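Local coordinates for DltD domain-containing protein (Beauveria bassiana, PDB 7D78) that is a fungal thioesterase of the alpha/beta hydrolase fold that probably cyclises a polyketide chain into a medium-ring lactone, at residues A[42-47]-A[121-126]; A[101-106]-A[240-245]; A[199-204]-A[234-239]. One frame throughout, in Å; residues are numbered along the deposited sequence.

Contact 1: residues A[42-47]-A[121-126]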
loop_
_atom_site.group_PDB
_atom_site.type_symbol
_atom_site.label_atom_id
_atom_site.label_comp_id
_atom_site.label_asym_id
_atom_site.label_seq_id
_atom_site.Cartn_x
_atom_site.Cartn_y
_atom_site.Cartn_z
ATOM N N GLY A 42 -4.068 -3.400 23.967
ATOM C CA GLY A 42 -5.479 -3.730 23.929
ATOM C C GLY A 42 -5.955 -4.449 25.176
ATOM O O GLY A 42 -5.186 -4.715 26.104
ATOM N N ARG A 43 -7.261 -4.745 25.190
ATOM C CA ARG A 43 -7.906 -5.493 26.265
ATOM C C ARG A 43 -8.039 -6.948 25.843
ATOM O O ARG A 43 -8.566 -7.230 24.766
ATOM C CB ARG A 43 -9.302 -4.959 26.575
ATOM C CG ARG A 43 -9.397 -3.494 26.935
ATOM C CD ARG A 43 -10.855 -3.173 27.184
ATOM N NE ARG A 43 -11.041 -1.880 27.834
ATOM C CZ ARG A 43 -12.195 -1.471 28.347
ATOM N NH1 ARG A 43 -13.262 -2.260 28.296
ATOM N NH2 ARG A 43 -12.275 -0.277 28.915
ATOM N N PHE A 44 -7.574 -7.860 26.691
ATOM C CA PHE A 44 -7.692 -9.292 26.445
ATOM C C PHE A 44 -8.679 -9.874 27.445
ATOM O O PHE A 44 -8.450 -9.810 28.658
ATOM C CB PHE A 44 -6.338 -9.986 26.559
ATOM C CG PHE A 44 -6.377 -11.444 26.214
ATOM C CD1 PHE A 44 -6.610 -11.850 24.908
ATOM C CD2 PHE A 44 -6.196 -12.408 27.194
ATOM C CE1 PHE A 44 -6.645 -13.190 24.574
ATOM C CE2 PHE A 44 -6.228 -13.758 26.874
ATOM C CZ PHE A 44 -6.455 -14.153 25.559
ATOM N N TYR A 45 -9.779 -10.404 26.934
ATOM C CA TYR A 45 -10.825 -11.040 27.733
ATOM C C TYR A 45 -10.588 -12.548 27.667
ATOM O O TYR A 45 -10.951 -13.195 26.683
ATOM C CB TYR A 45 -12.202 -10.660 27.196
ATOM C CG TYR A 45 -12.584 -9.191 27.334
ATOM C CD1 TYR A 45 -12.039 -8.220 26.492
ATOM C CD2 TYR A 45 -13.517 -8.782 28.287
ATOM C CE1 TYR A 45 -12.406 -6.874 26.600
ATOM C CE2 TYR A 45 -13.890 -7.439 28.409
ATOM C CZ TYR A 45 -13.331 -6.492 27.561
ATOM O OH TYR A 45 -13.694 -5.167 27.675
ATOM N N ALA A 46 -9.959 -13.104 28.705
ATOM C CA ALA A 46 -9.525 -14.497 28.711
ATOM C C ALA A 46 -10.667 -15.428 29.108
ATOM O O ALA A 46 -11.613 -15.035 29.790
ATOM C CB ALA A 46 -8.358 -14.694 29.680
ATOM N N VAL A 47 -10.568 -16.681 28.675
ATOM C CA VAL A 47 -11.462 -17.727 29.150
ATOM C C VAL A 47 -10.635 -18.728 29.938
ATOM O O VAL A 47 -9.409 -18.804 29.808
ATOM C CB VAL A 47 -12.231 -18.427 28.010
ATOM C CG1 VAL A 47 -13.036 -17.406 27.216
ATOM C CG2 VAL A 47 -11.268 -19.203 27.114
ATOM N N PRO A 121 -1.422 -18.386 27.078
ATOM C CA PRO A 121 -1.711 -19.725 27.643
ATOM C C PRO A 121 -3.132 -20.212 27.415
ATOM O O PRO A 121 -3.342 -21.425 27.253
ATOM C CB PRO A 121 -1.429 -19.545 29.148
ATOM C CG PRO A 121 -0.613 -18.299 29.260
ATOM C CD PRO A 121 -1.002 -17.419 28.113
ATOM N N SER A 122 -4.113 -19.315 27.394
ATOM C CA SER A 122 -5.511 -19.695 27.237
ATOM C C SER A 122 -5.960 -19.787 25.780
ATOM O O SER A 122 -7.129 -20.090 25.528
ATOM C CB SER A 122 -6.408 -18.695 27.978
ATOM O OG SER A 122 -6.363 -17.432 27.330
ATOM N N VAL A 123 -5.076 -19.539 24.821
ATOM C CA VAL A 123 -5.468 -19.397 23.422
ATOM C C VAL A 123 -5.100 -20.664 22.667
ATOM O O VAL A 123 -3.973 -21.160 22.773
ATOM C CB VAL A 123 -4.803 -18.164 22.787
ATOM C CG1 VAL A 123 -5.107 -18.106 21.302
ATOM C CG2 VAL A 123 -5.284 -16.894 23.502
ATOM N N ASP A 124 -6.061 -21.192 21.914
ATOM C CA ASP A 124 -5.834 -22.296 20.989
ATOM C C ASP A 124 -5.358 -21.699 19.667
ATOM O O ASP A 124 -6.152 -21.125 18.918
ATOM C CB ASP A 124 -7.129 -23.088 20.814
ATOM C CG ASP A 124 -6.961 -24.316 19.955
ATOM O OD1 ASP A 124 -5.981 -24.392 19.182
ATOM O OD2 ASP A 124 -7.823 -25.216 20.075
ATOM N N SER A 125 -4.063 -21.834 19.382
ATOM C CA SER A 125 -3.485 -21.237 18.182
ATOM C C SER A 125 -4.079 -21.799 16.893
ATOM O O SER A 125 -3.843 -21.231 15.820
ATOM C CB SER A 125 -1.966 -21.453 18.189
ATOM O OG SER A 125 -1.673 -22.819 17.979
ATOM N N SER A 126 -4.838 -22.889 16.967
ATOM C CA SER A 126 -5.482 -23.458 15.789
ATOM C C SER A 126 -6.893 -22.937 15.576
ATOM O O SER A 126 -7.563 -23.374 14.636
ATOM C CB SER A 126 -5.517 -24.996 15.882
ATOM O OG SER A 126 -6.424 -25.436 16.887
#

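Contact 2: residues A[101-106]-A[240-245]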
loop_
_atom_site.group_PDB
_atom_site.type_symbol
_atom_site.label_atom_id
_atom_site.label_comp_id
_atom_site.label_asym_id
_atom_site.label_seq_id
_atom_site.Cartn_x
_atom_site.Cartn_y
_atom_site.Cartn_z
ATOM N N ILE A 101 -3.726 6.840 9.617
ATOM C CA ILE A 101 -4.390 5.553 9.435
ATOM C C ILE A 101 -3.944 4.954 8.105
ATOM O O ILE A 101 -4.368 5.397 7.034
ATOM C CB ILE A 101 -5.910 5.696 9.521
ATOM C CG1 ILE A 101 -6.305 6.002 10.967
ATOM C CG2 ILE A 101 -6.598 4.428 9.050
ATOM C CD1 ILE A 101 -7.620 6.692 11.100
ATOM N N ASP A 102 -3.069 3.948 8.179
ATOM C CA ASP A 102 -2.534 3.247 7.017
ATOM C C ASP A 102 -3.146 1.857 7.063
ATOM O O ASP A 102 -2.691 1.006 7.844
ATOM C CB ASP A 102 -1.004 3.182 7.057
ATOM C CG ASP A 102 -0.405 2.555 5.815
ATOM O OD1 ASP A 102 -1.147 1.966 5.007
ATOM O OD2 ASP A 102 0.829 2.668 5.642
ATOM N N PRO A 103 -4.186 1.586 6.273
ATOM C CA PRO A 103 -4.868 0.288 6.393
ATOM C C PRO A 103 -3.959 -0.878 6.084
ATOM O O PRO A 103 -4.104 -1.942 6.699
ATOM C CB PRO A 103 -6.012 0.400 5.377
ATOM C CG PRO A 103 -5.495 1.416 4.370
ATOM C CD PRO A 103 -4.735 2.411 5.188
ATOM N N LEU A 104 -3.006 -0.710 5.159
ATOM C CA LEU A 104 -2.099 -1.816 4.856
ATOM C C LEU A 104 -1.120 -2.070 6.000
ATOM O O LEU A 104 -0.735 -3.219 6.237
ATOM C CB LEU A 104 -1.349 -1.540 3.544
ATOM C CG LEU A 104 -2.235 -1.474 2.286
ATOM C CD1 LEU A 104 -1.391 -1.162 1.054
ATOM C CD2 LEU A 104 -3.015 -2.773 2.082
ATOM N N GLN A 105 -0.707 -1.023 6.726
ATOM C CA GLN A 105 0.114 -1.254 7.911
ATOM C C GLN A 105 -0.693 -1.924 9.012
ATOM O O GLN A 105 -0.179 -2.796 9.723
ATOM C CB GLN A 105 0.715 0.053 8.436
ATOM C CG GLN A 105 1.744 -0.223 9.536
ATOM C CD GLN A 105 2.829 -1.199 9.068
ATOM O OE1 GLN A 105 3.560 -0.910 8.121
ATOM N NE2 GLN A 105 2.928 -2.362 9.724
ATOM N N GLN A 106 -1.956 -1.521 9.177
ATOM C CA GLN A 106 -2.824 -2.193 10.141
ATOM C C GLN A 106 -2.995 -3.664 9.786
ATOM O O GLN A 106 -3.026 -4.525 10.675
ATOM C CB GLN A 106 -4.191 -1.501 10.201
ATOM C CG GLN A 106 -4.173 -0.176 10.940
ATOM C CD GLN A 106 -5.567 0.395 11.138
ATOM O OE1 GLN A 106 -6.560 -0.320 11.037
ATOM N NE2 GLN A 106 -5.646 1.685 11.431
ATOM N N GLN A 240 -3.534 9.884 1.657
ATOM C CA GLN A 240 -2.575 9.306 0.721
ATOM C C GLN A 240 -2.588 7.780 0.802
ATOM O O GLN A 240 -2.587 7.091 -0.227
ATOM C CB GLN A 240 -1.175 9.853 1.004
ATOM C CG GLN A 240 -0.074 9.249 0.128
ATOM C CD GLN A 240 -0.248 9.593 -1.340
ATOM O OE1 GLN A 240 -0.809 8.810 -2.126
ATOM N NE2 GLN A 240 0.211 10.769 -1.716
ATOM N N LYS A 241 -2.600 7.233 2.020
ATOM C CA LYS A 241 -2.681 5.784 2.179
ATOM C C LYS A 241 -3.973 5.240 1.585
ATOM O O LYS A 241 -3.979 4.175 0.960
ATOM C CB LYS A 241 -2.573 5.415 3.661
ATOM C CG LYS A 241 -1.379 6.042 4.396
ATOM C CD LYS A 241 -0.075 5.765 3.642
ATOM C CE LYS A 241 1.118 6.482 4.270
ATOM N NZ LYS A 241 2.388 6.170 3.520
ATOM N N LEU A 242 -5.081 5.959 1.770
ATOM C CA LEU A 242 -6.350 5.505 1.213
ATOM C C LEU A 242 -6.363 5.601 -0.306
ATOM O O LEU A 242 -7.079 4.837 -0.962
ATOM C CB LEU A 242 -7.513 6.312 1.802
ATOM C CG LEU A 242 -7.667 6.232 3.328
ATOM C CD1 LEU A 242 -8.920 6.973 3.761
ATOM C CD2 LEU A 242 -7.723 4.767 3.782
ATOM N N ALA A 243 -5.584 6.523 -0.886
ATOM C CA ALA A 243 -5.530 6.610 -2.344
ATOM C C ALA A 243 -4.899 5.362 -2.941
ATOM O O ALA A 243 -5.315 4.900 -4.009
ATOM C CB ALA A 243 -4.750 7.853 -2.774
ATOM N N TRP A 244 -3.871 4.832 -2.270
ATOM C CA TRP A 244 -3.152 3.653 -2.739
ATOM C C TRP A 244 -3.975 2.380 -2.567
ATOM O O TRP A 244 -3.892 1.472 -3.401
ATOM C CB TRP A 244 -1.848 3.486 -1.957
ATOM C CG TRP A 244 -0.776 4.572 -2.035
ATOM C CD1 TRP A 244 0.061 4.949 -1.016
ATOM C CD2 TRP A 244 -0.395 5.362 -3.173
ATOM N NE1 TRP A 244 0.928 5.916 -1.447
ATOM C CE2 TRP A 244 0.674 6.190 -2.763
ATOM C CE3 TRP A 244 -0.843 5.447 -4.494
ATOM C CZ2 TRP A 244 1.289 7.099 -3.626
ATOM C CZ3 TRP A 244 -0.232 6.339 -5.348
ATOM C CH2 TRP A 244 0.822 7.162 -4.909
ATOM N N TRP A 245 -4.763 2.306 -1.496
ATOM C CA TRP A 245 -5.434 1.078 -1.095
ATOM C C TRP A 245 -6.488 0.678 -2.113
ATOM O O TRP A 245 -7.341 1.488 -2.491
ATOM C CB TRP A 245 -6.092 1.284 0.267
ATOM C CG TRP A 245 -6.428 0.049 1.046
ATOM C CD1 TRP A 245 -5.837 -1.185 0.953
ATOM C CD2 TRP A 245 -7.416 -0.054 2.080
ATOM N NE1 TRP A 245 -6.403 -2.050 1.877
ATOM C CE2 TRP A 245 -7.376 -1.379 2.571
ATOM C CE3 TRP A 245 -8.331 0.852 2.643
ATOM C CZ2 TRP A 245 -8.210 -1.818 3.601
ATOM C CZ3 TRP A 245 -9.152 0.418 3.663
ATOM C CH2 TRP A 245 -9.081 -0.907 4.140
#

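Contact 3: residues A[199-204]-A[234-239]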
loop_
_atom_site.group_PDB
_atom_site.type_symbol
_atom_site.label_atom_id
_atom_site.label_comp_id
_atom_site.label_asym_id
_atom_site.label_seq_id
_atom_site.Cartn_x
_atom_site.Cartn_y
_atom_site.Cartn_z
ATOM N N GLU A 199 -18.452 16.588 6.439
ATOM C CA GLU A 199 -17.658 16.448 5.230
ATOM C C GLU A 199 -16.191 16.243 5.568
ATOM O O GLU A 199 -15.734 16.508 6.681
ATOM C CB GLU A 199 -17.820 17.679 4.329
ATOM C CG GLU A 199 -19.231 17.874 3.801
ATOM C CD GLU A 199 -19.344 19.061 2.856
ATOM O OE1 GLU A 199 -18.792 20.136 3.170
ATOM O OE2 GLU A 199 -19.978 18.915 1.792
ATOM N N ASN A 200 -15.449 15.801 4.562
ATOM C CA ASN A 200 -14.003 15.675 4.662
ATOM C C ASN A 200 -13.435 15.809 3.257
ATOM O O ASN A 200 -14.181 15.745 2.270
ATOM C CB ASN A 200 -13.606 14.344 5.319
ATOM C CG ASN A 200 -14.220 13.150 4.630
ATOM O OD1 ASN A 200 -13.926 12.876 3.468
ATOM N ND2 ASN A 200 -15.074 12.422 5.347
ATOM N N PRO A 201 -12.115 16.015 3.131
ATOM C CA PRO A 201 -11.560 16.412 1.825
ATOM C C PRO A 201 -11.713 15.390 0.715
ATOM O O PRO A 201 -11.709 15.783 -0.461
ATOM C CB PRO A 201 -10.079 16.665 2.142
ATOM C CG PRO A 201 -10.090 17.101 3.558
ATOM C CD PRO A 201 -11.129 16.215 4.210
ATOM N N ILE A 202 -11.804 14.093 1.018
ATOM C CA ILE A 202 -11.891 13.108 -0.065
ATOM C C ILE A 202 -13.313 12.612 -0.289
ATOM O O ILE A 202 -13.559 11.896 -1.274
ATOM C CB ILE A 202 -10.943 11.908 0.167
ATOM C CG1 ILE A 202 -11.382 11.075 1.365
ATOM C CG2 ILE A 202 -9.492 12.381 0.355
ATOM C CD1 ILE A 202 -10.558 9.771 1.535
ATOM N N GLY A 203 -14.252 12.971 0.581
ATOM C CA GLY A 203 -15.629 12.535 0.424
ATOM C C GLY A 203 -15.932 11.139 0.931
ATOM O O GLY A 203 -16.816 10.470 0.383
ATOM N N MET A 204 -15.249 10.678 1.979
ATOM C CA MET A 204 -15.409 9.292 2.406
ATOM C C MET A 204 -16.539 9.155 3.418
ATOM O O MET A 204 -16.881 10.104 4.130
ATOM C CB MET A 204 -14.108 8.752 3.016
ATOM C CG MET A 204 -13.641 9.483 4.271
ATOM S SD MET A 204 -12.241 8.674 5.127
ATOM C CE MET A 204 -13.108 7.359 5.979
ATOM N N ILE A 234 -7.294 13.168 12.536
ATOM C CA ILE A 234 -6.414 12.277 11.787
ATOM C C ILE A 234 -5.362 13.110 11.071
ATOM O O ILE A 234 -5.556 14.296 10.790
ATOM C CB ILE A 234 -7.175 11.404 10.759
ATOM C CG1 ILE A 234 -7.943 12.302 9.761
ATOM C CG2 ILE A 234 -8.094 10.416 11.469
ATOM C CD1 ILE A 234 -8.477 11.564 8.533
ATOM N N ALA A 235 -4.240 12.467 10.760
ATOM C CA ALA A 235 -3.280 13.064 9.842
ATOM C C ALA A 235 -3.868 13.093 8.436
ATOM O O ALA A 235 -4.400 12.084 7.959
ATOM C CB ALA A 235 -1.973 12.271 9.843
ATOM N N LEU A 236 -3.769 14.246 7.767
ATOM C CA LEU A 236 -4.201 14.330 6.373
ATOM C C LEU A 236 -3.556 13.248 5.504
ATOM O O LEU A 236 -4.191 12.742 4.566
ATOM C CB LEU A 236 -3.884 15.722 5.805
ATOM C CG LEU A 236 -4.441 16.032 4.408
ATOM C CD1 LEU A 236 -5.923 16.508 4.477
ATOM C CD2 LEU A 236 -3.573 17.075 3.719
ATOM N N GLN A 237 -2.309 12.866 5.806
ATOM C CA GLN A 237 -1.626 11.870 4.978
ATOM C C GLN A 237 -2.335 10.524 4.973
ATOM O O GLN A 237 -2.030 9.685 4.115
ATOM C CB GLN A 237 -0.179 11.690 5.440
ATOM C CG GLN A 237 0.730 12.871 5.077
ATOM C CD GLN A 237 0.727 13.185 3.576
ATOM O OE1 GLN A 237 0.694 12.280 2.741
ATOM N NE2 GLN A 237 0.766 14.477 3.237
ATOM N N THR A 238 -3.252 10.291 5.920
ATOM C CA THR A 238 -4.176 9.160 5.866
ATOM C C THR A 238 -4.757 9.039 4.468
ATOM O O THR A 238 -4.837 7.941 3.910
ATOM C CB THR A 238 -5.315 9.336 6.877
ATOM O OG1 THR A 238 -4.781 9.379 8.204
ATOM C CG2 THR A 238 -6.357 8.198 6.756
ATOM N N TYR A 239 -5.140 10.181 3.885
ATOM C CA TYR A 239 -5.790 10.155 2.583
ATOM C C TYR A 239 -4.844 9.678 1.487
ATOM O O TYR A 239 -5.300 9.142 0.472
ATOM C CB TYR A 239 -6.341 11.542 2.268
ATOM C CG TYR A 239 -7.391 12.004 3.258
ATOM C CD1 TYR A 239 -8.254 11.092 3.873
ATOM C CD2 TYR A 239 -7.523 13.351 3.575
ATOM C CE1 TYR A 239 -9.228 11.528 4.789
ATOM C CE2 TYR A 239 -8.480 13.792 4.473
ATOM C CZ TYR A 239 -9.332 12.889 5.069
ATOM O OH TYR A 239 -10.278 13.362 5.958
#

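Contact 1: residues A[42-47]-A[121-126]
The ring of Phe44 meets an apolar partner, Val123, and a polar one, Ser122, with its far end. Its CZ lies 3.6 Å from Val123 CG2, the methyl arriving obliquely to the ring. Phe44 reaches this far because its CG is anti to the backbone N (chi1 -176°), which carries the flat side chain out from strand 39-45 toward 121-126. An aromatic suits the place, being long enough to touch Val123 and to lay its C-H edge against a hydroxyl.

The polar share falls to Ser122. Its OG sits at the edge of the Phe44 ring, near the ring plane and 3.7 Å from Phe44 CE2, where the C-H groups carry slight positive charge. Serine is small enough to bring its hydroxyl there while bonding to Asn81 OD1, which also accepts from the backbone N of Val47. Ser122 CB in turn packs 3.5 Å from Val47 O.

Within 121-126, Asp124 OD1 takes Ser126 N at 2.9 Å, an Asx turn at the corner before strand 127-133. The arrangement belongs to the alpha/beta hydrolase fold, joining the end of strand 39-45 to the connection from helix 103-118 into strand 127-133.

Contact 2: residues A[101-106]-A[240-245]
Pro103 sets CB and CG over one face of the Trp245 indole, and this CH-pi contact dominates the meeting of the two helix ends. Pro103 CB stands 3.3 Å from the centroid of the six-membered ring, only 1° off its normal, while Pro103 CG rests 3.3 Å from Trp245 CD2. The compact, slightly polarised ring of a proline suits the first turn of a helix and a broad aromatic face alike. With CG anti to the backbone N (chi1 -160°), Trp245 brings its indole face against Pro103.

Further apolar contacts flank the CH-pi contact. Leu104 CD2 approaches the five-membered ring obliquely, 3.4 Å from Trp245 CD1, and Leu242 CD2 packs against Pro103 CD at 4.1 Å. Replacing Trp245 by an alanine would probably leave Pro103 and Leu104 without the surface they rest on and open a gap between the helices.

The charged pair is looser. The aliphatic part of Lys241 passes obliquely across the Asp102 carboxylate, with Lys241 CD 3.8 Å from Asp102 OD2, but the ammonium NZ stays 4.4 Å from that oxygen, beyond a salt bridge, and pairs instead with Glu108 of the second subunit. Asp102 is the N-cap of helix 103-118, its OD1 accepting weakly from the backbone N of Leu104 and of Gln105.

Trp245 also meets Phe135, which lies within the GxSxG sequence. The contact thus joins a core helix of the alpha/beta hydrolase fold to helix 238-244, near what is probably the nucleophile elbow and at the interface with the second subunit.

Contact 3: residues A[199-204]-A[234-239]
Tyr239 pushes its ring into the loop 199-204, where Ile202, Pro201 and Met204 receive it from different directions. Ile202 CG2 lies over one face, 4.0 Å from the ring centroid and 26° off the normal, and Ile202 CD1 comes within 3.5 Å of Tyr239 CD1. The branched isoleucine can offer both methyls because CG1 sits between the backbone N and the carbonyl carbon (chi1 67°), leaving CG2 beside the backbone N. Pro201 crosses the ring at about a right angle, with its CD 3.5 Å from Tyr239 OH, and Asn200 CB also touches that hydroxyl. Met204 takes the edge: its SD is 4.2 Å from Tyr239 CE1, a Met-aromatic contact suited to a soft, polarisable sulfur. At the margin, Leu236 CD1 touches the ring of Pro201.

Behind this shell, the Asn200 amide shapes the loop. Its OD1 accepts from Met204 N at 3.0 Å, in the carbonyl plane and on a lone pair, and its ND2 returns a bond to Met204 O at 3.2 Å. The short amide holds both backbone groups of Met204 across a type I turn, whose last residue, Gly203, has backbone angles that call for glycine. In 234-239, Ala235 O accepts from Thr238 N and from Thr238 OG1, the latter at 2.7 Å, steadying the turn into helix 238-244.

Helix 168-183 backs this packing through Ala171 on Ile202 and Gln174 on Pro201. With Met204 near the putative Ser-His-Asp triad and a bound glycerol, the arrangement is consistent with a lid-like insertion of an alpha/beta hydrolase, flanking the active-site region.

Contacts 2 and 3 share helix 238-244 and touch each other: Leu242 packs on Ile202 and Met204, and Thr238 OG1 probably bonds to Ile101 N. Contact 3 is nested within the chain loop that contact 2 closes. Contact 1 stands apart, on the opposite side of the chain's centre from contact 3, though helix 103-118 runs from contact 2 toward it. Contacts 1 and 3 are mostly buried; contact 2 is partly buried and is the one that the second subunit reaches. Each turns on an aromatic ring: a phenylalanine's end near the sheet's edge, but around helix 238-244 one face of a tryptophan, and face and edge of a tyrosine, with charge added at the dimer interface.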